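Local coordinates for protein TRAP dicarboxylate transporter-DctP subunit (Rhodobacter sphaeroides, PDB 4PE3) that probably captures an organic acid, perhaps a dicarboxylate, in the periplasm and delivers it to the membrane part of a TRAP transporter, at residues A110-W116 and G236-L242; L134-L138 and M325-V329. One frame throughout, in Å; residues are numbered along the deposited sequence.

Interaction 1 of 2, residues A110-W116 and G236-L242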
loop_
_atom_site.group_PDB
_atom_site.type_symbol
_atom_site.label_atom_id
_atom_site.label_comp_id
_atom_site.label_asym_id
_atom_site.label_seq_id
_atom_site.Cartn_x
_atom_site.Cartn_y
_atom_site.Cartn_z
ATOM N N ALA A 110 -1.850 7.462 0.084
ATOM C CA ALA A 110 -1.906 6.111 -0.459
ATOM C C ALA A 110 -0.587 5.384 -0.262
ATOM O O ALA A 110 -0.536 4.161 -0.086
ATOM C CB ALA A 110 -2.254 6.142 -1.924
ATOM N N ASN A 111 0.513 6.119 -0.294
ATOM C CA ASN A 111 1.829 5.499 -0.091
ATOM C C ASN A 111 2.835 6.550 0.325
ATOM O O ASN A 111 3.599 7.059 -0.508
ATOM C CB ASN A 111 2.277 4.776 -1.360
ATOM C CG ASN A 111 3.320 3.704 -1.095
ATOM O OD1 ASN A 111 3.781 3.507 0.013
ATOM N ND2 ASN A 111 3.690 2.984 -2.154
ATOM N N PRO A 112 2.793 6.928 1.598
ATOM C CA PRO A 112 3.745 7.921 2.091
ATOM C C PRO A 112 5.086 7.234 2.285
ATOM O O PRO A 112 5.335 6.584 3.299
ATOM C CB PRO A 112 3.139 8.368 3.411
ATOM C CG PRO A 112 2.329 7.183 3.867
ATOM C CD PRO A 112 1.836 6.503 2.633
ATOM N N VAL A 113 5.873 7.297 1.225
ATOM C CA VAL A 113 7.080 6.499 1.085
ATOM C C VAL A 113 7.938 6.627 2.328
ATOM O O VAL A 113 8.268 7.731 2.756
ATOM C CB VAL A 113 7.844 6.959 -0.169
ATOM C CG1 VAL A 113 9.191 6.275 -0.260
ATOM C CG2 VAL A 113 7.024 6.704 -1.428
ATOM N N GLY A 114 8.253 5.497 2.936
ATOM C CA GLY A 114 9.144 5.440 4.078
ATOM C C GLY A 114 8.478 5.457 5.449
ATOM O O GLY A 114 9.115 5.257 6.478
ATOM N N ALA A 115 7.179 5.704 5.487
ATOM C CA ALA A 115 6.496 5.808 6.765
ATOM C C ALA A 115 6.393 4.501 7.545
ATOM O O ALA A 115 6.358 4.514 8.771
ATOM C CB ALA A 115 5.105 6.366 6.559
ATOM N N TRP A 116 6.301 3.377 6.835
ATOM C CA TRP A 116 5.851 2.134 7.456
ATOM C C TRP A 116 6.896 1.011 7.408
ATOM O O TRP A 116 7.629 0.872 6.433
ATOM C CB TRP A 116 4.565 1.618 6.784
ATOM C CG TRP A 116 3.502 2.663 6.598
ATOM C CD1 TRP A 116 2.902 3.008 5.428
ATOM C CD2 TRP A 116 2.934 3.498 7.607
ATOM N NE1 TRP A 116 2.006 4.010 5.639
ATOM C CE2 TRP A 116 1.977 4.311 6.972
ATOM C CE3 TRP A 116 3.120 3.623 8.982
ATOM C CZ2 TRP A 116 1.238 5.255 7.655
ATOM C CZ3 TRP A 116 2.354 4.566 9.671
ATOM C CH2 TRP A 116 1.426 5.363 9.003
ATOM N N GLY A 236 10.688 -4.565 4.226
ATOM C CA GLY A 236 11.076 -3.373 3.506
ATOM C C GLY A 236 10.840 -2.092 4.293
ATOM O O GLY A 236 10.270 -2.098 5.389
ATOM N N PHE A 237 11.256 -0.983 3.699
ATOM C CA PHE A 237 11.269 0.294 4.407
ATOM C C PHE A 237 10.680 1.435 3.596
ATOM O O PHE A 237 10.808 2.590 4.008
ATOM C CB PHE A 237 12.704 0.665 4.836
ATOM C CG PHE A 237 13.680 0.689 3.705
ATOM C CD1 PHE A 237 13.793 1.800 2.909
ATOM C CD2 PHE A 237 14.467 -0.422 3.419
ATOM C CE1 PHE A 237 14.667 1.833 1.854
ATOM C CE2 PHE A 237 15.326 -0.411 2.345
ATOM C CZ PHE A 237 15.423 0.711 1.552
ATOM N N HIS A 238 10.016 1.167 2.469
ATOM C CA HIS A 238 9.631 2.293 1.640
ATOM C C HIS A 238 8.293 2.279 0.921
ATOM O O HIS A 238 7.787 3.355 0.620
ATOM C CB HIS A 238 10.737 2.641 0.654
ATOM C CG HIS A 238 10.624 1.918 -0.639
ATOM N ND1 HIS A 238 11.030 0.613 -0.808
ATOM C CD2 HIS A 238 10.115 2.314 -1.828
ATOM C CE1 HIS A 238 10.764 0.233 -2.044
ATOM N NE2 HIS A 238 10.222 1.252 -2.688
ATOM N N SER A 239 7.692 1.124 0.627
ATOM C CA SER A 239 6.487 1.098 -0.188
ATOM C C SER A 239 5.431 0.157 0.388
ATOM O O SER A 239 5.660 -1.052 0.494
ATOM C CB SER A 239 6.807 0.683 -1.610
ATOM O OG SER A 239 5.584 0.702 -2.348
ATOM N N LEU A 240 4.280 0.700 0.765
ATOM C CA LEU A 240 3.208 -0.067 1.357
ATOM C C LEU A 240 1.899 0.544 0.847
ATOM O O LEU A 240 1.341 1.445 1.486
ATOM C CB LEU A 240 3.303 -0.018 2.887
ATOM C CG LEU A 240 2.568 -1.109 3.670
ATOM C CD1 LEU A 240 3.040 -1.147 5.137
ATOM C CD2 LEU A 240 1.081 -0.893 3.599
ATOM N N PRO A 241 1.419 0.102 -0.321
ATOM C CA PRO A 241 0.262 0.764 -0.931
ATOM C C PRO A 241 -1.054 0.568 -0.171
ATOM O O PRO A 241 -1.340 -0.500 0.354
ATOM C CB PRO A 241 0.169 0.124 -2.316
ATOM C CG PRO A 241 1.515 -0.480 -2.564
ATOM C CD PRO A 241 2.066 -0.853 -1.234
ATOM N N LEU A 242 -1.857 1.627 -0.129
ATOM C CA LEU A 242 -3.174 1.618 0.506
ATOM C C LEU A 242 -4.228 1.239 -0.521
ATOM O O LEU A 242 -4.339 1.876 -1.564
ATOM C CB LEU A 242 -3.487 3.004 1.085
ATOM C CG LEU A 242 -4.660 3.175 2.034
ATOM C CD1 LEU A 242 -4.556 4.452 2.850
ATOM C CD2 LEU A 242 -5.939 3.206 1.238
HETATM O O HOH W 1 0.103 3.433 2.737
HETATM O O HOH W 2 11.320 3.511 6.995
#
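N111 and A110 make the polar contacts at one end of this loop-to-loop seam, and G114 makes them at the other. The amide of N111 holds two partners: OD1 accepts from L240 N at 2.9 Å, the donor tilted 34° from the carbonyl plane, while ND2 gives a nearly straight bond (165°) to S239 OG at 3.0 Å, within the amide plane. A chi1 of -158° sets CG of N111 opposite the backbone N and carries the amide to segment 236-242. An alanine here would remove the amide, and would probably leave the buried L240 N without its acceptor and S239 OG without the ND2 donor.

Backbone bonds frame that amide: L242 N donates to A110 O at 2.9 Å, and G114 N to H238 O at 3.2 Å. G114 CA also directs a CH...O contact at F237 O. G114 lies in the type II turn P112–A115, where its positive phi calls for glycine. Water 1 donates to both A110 O and L240 O.

Among the apolar contacts, CD1 of L240 meets CB of W116 at 3.6 Å, the two side chains crossing at about a right angle, and V113 CG1 lies at the edge of the H238 ring, whose NE2 is hydrogen-bonded to D213 OD2. Beyond A110, where helix 104-110 ends, both segments are loop; four hydrogen bonds pair their backbone and side-chain polar groups in this buried contact, with the W116–L240 and V113–H238 contacts beside them.

Interaction 2 of 2, residues L134-L138 and M325-V329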
loop_
_atom_site.group_PDB
_atom_site.type_symbol
_atom_site.label_atom_id
_atom_site.label_comp_id
_atom_site.label_asym_id
_atom_site.label_seq_id
_atom_site.Cartn_x
_atom_site.Cartn_y
_atom_site.Cartn_z
ATOM N N LEU A 134 -9.440 11.310 7.366
ATOM C CA LEU A 134 -8.841 11.917 6.193
ATOM C C LEU A 134 -9.455 11.303 4.926
ATOM O O LEU A 134 -9.819 12.018 3.999
ATOM C CB LEU A 134 -7.318 11.726 6.187
ATOM C CG LEU A 134 -6.476 12.454 7.231
ATOM C CD1 LEU A 134 -5.030 11.962 7.139
ATOM C CD2 LEU A 134 -6.567 13.927 6.991
HETATM N N MSE A 135 -9.572 9.979 4.899
HETATM C CA MSE A 135 -10.112 9.312 3.701
HETATM C C MSE A 135 -11.545 9.772 3.413
HETATM O O MSE A 135 -11.892 10.094 2.283
HETATM C CB MSE A 135 -10.096 7.818 3.861
HETATM C CG MSE A 135 -8.715 7.203 3.653
HETATM SE SE MSE A 135 -7.911 7.524 1.876
HETATM C CE MSE A 135 -9.279 6.645 0.827
ATOM N N ASN A 136 -12.359 9.886 4.453
ATOM C CA ASN A 136 -13.692 10.395 4.255
ATOM C C ASN A 136 -13.736 11.872 3.879
ATOM O O ASN A 136 -14.576 12.266 3.088
ATOM C CB ASN A 136 -14.574 10.090 5.461
ATOM C CG ASN A 136 -15.073 8.652 5.425
ATOM O OD1 ASN A 136 -15.685 8.228 4.435
ATOM N ND2 ASN A 136 -14.809 7.898 6.479
ATOM N N GLU A 137 -12.817 12.684 4.409
ATOM C CA GLU A 137 -12.744 14.069 3.983
ATOM C C GLU A 137 -12.372 14.139 2.515
ATOM O O GLU A 137 -12.817 15.034 1.799
ATOM C CB GLU A 137 -11.714 14.861 4.806
ATOM C CG GLU A 137 -11.792 16.363 4.505
ATOM C CD GLU A 137 -10.880 17.224 5.368
ATOM O OE1 GLU A 137 -10.222 16.678 6.272
ATOM O OE2 GLU A 137 -10.837 18.455 5.126
ATOM N N LEU A 138 -11.561 13.178 2.060
ATOM C CA LEU A 138 -11.150 13.155 0.673
ATOM C C LEU A 138 -12.235 12.644 -0.254
ATOM O O LEU A 138 -12.378 13.149 -1.357
ATOM C CB LEU A 138 -9.896 12.285 0.501
ATOM C CG LEU A 138 -8.599 12.946 0.957
ATOM C CD1 LEU A 138 -7.460 11.945 0.963
ATOM C CD2 LEU A 138 -8.265 14.108 0.049
HETATM N N MSE A 325 -5.455 19.728 1.298
HETATM C CA MSE A 325 -5.648 18.386 1.821
HETATM C C MSE A 325 -4.323 17.633 1.968
HETATM O O MSE A 325 -4.163 16.815 2.878
HETATM C CB MSE A 325 -6.603 17.583 0.936
HETATM C CG MSE A 325 -8.065 17.865 1.160
HETATM SE SE MSE A 325 -8.559 17.735 3.036
HETATM C CE MSE A 325 -8.273 15.896 3.367
ATOM N N ALA A 326 -3.366 17.896 1.089
ATOM C CA ALA A 326 -2.071 17.232 1.228
ATOM C C ALA A 326 -1.382 17.678 2.513
ATOM O O ALA A 326 -0.783 16.863 3.219
ATOM C CB ALA A 326 -1.184 17.497 0.017
ATOM N N GLN A 327 -1.500 18.959 2.845
ATOM C CA GLN A 327 -0.936 19.449 4.086
ATOM C C GLN A 327 -1.618 18.806 5.297
ATOM O O GLN A 327 -0.958 18.451 6.280
ATOM C CB GLN A 327 -1.072 20.966 4.167
ATOM C CG GLN A 327 -0.496 21.550 5.434
ATOM C CD GLN A 327 1.010 21.497 5.473
ATOM O OE1 GLN A 327 1.689 21.936 4.540
ATOM N NE2 GLN A 327 1.551 20.941 6.551
ATOM N N LYS A 328 -2.929 18.609 5.208
ATOM C CA LYS A 328 -3.653 17.954 6.283
ATOM C C LYS A 328 -3.231 16.484 6.437
ATOM O O LYS A 328 -3.092 15.995 7.549
ATOM C CB LYS A 328 -5.150 18.039 6.034
ATOM C CG LYS A 328 -5.995 17.675 7.236
ATOM C CD LYS A 328 -7.389 18.287 7.124
ATOM C CE LYS A 328 -8.223 18.051 8.370
ATOM N NZ LYS A 328 -9.670 17.923 8.052
ATOM N N VAL A 329 -3.074 15.772 5.323
ATOM C CA VAL A 329 -2.533 14.409 5.376
ATOM C C VAL A 329 -1.144 14.423 6.040
ATOM O O VAL A 329 -0.874 13.657 6.973
ATOM C CB VAL A 329 -2.458 13.776 3.976
ATOM C CG1 VAL A 329 -1.646 12.475 4.035
ATOM C CG2 VAL A 329 -3.868 13.537 3.406
#
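In selenomethionine M325, bends at chi2 and chi3 (-66°) fold the chain back so that its methyl CE faces L138, while a chi1 of -171° followed by an extended chain sends E137 out across M325. CE of M325 then lies 3.8 Å from CD2 of L138, the two side chains sliding past each other in opposite directions, and 3.7 Å from CG of E137. One methyl thus touches both the leucine and the aliphatic part of the glutamate.

One turn farther along the seam, L134 spreads its two branches: CD1 reaches V329, 3.9 Å from CA, and CD2 rests on the aliphatic stem of K328, 3.8 Å from CG. The segments run antiparallel (171°) with axes 11.1 Å apart, a separation bridged by side chains, some of which reach the opposite backbone. Helix 104-110 lies against the same seam, with I109 touching L134 and L108 touching V329.

At the more exposed side, the side chains of E137 and K328 come from opposite directions and form a salt bridge, but its charged groups are modelled too close together for the geometry to be trusted. What remains firm is an apolar interface between helices 131-139 and 324-339, edged by a pair of opposite charges.

In the fold
The centres of interactions 1 and 2 lie 17 Å apart, and their nearest atoms come to about 5 Å without touching. Two helices connect them. Helix 104-110 ends at A110 in interaction 1 and also lies against interaction 2; helix 324-339 supplies 325-329 to interaction 2 and, farther along, L333, Y336 and L337 against W116. Interaction 1 is the more central, 6 Å from the chain centre against 17 Å. It also adjoins a zinc site: the S239 side chain is about 4 Å from a zinc ion, and of the zinc ligands E155, D213 and Y214, E155 makes a backbone hydrogen bond with S239 and D213 OD2 is hydrogen-bonded to H238 NE2.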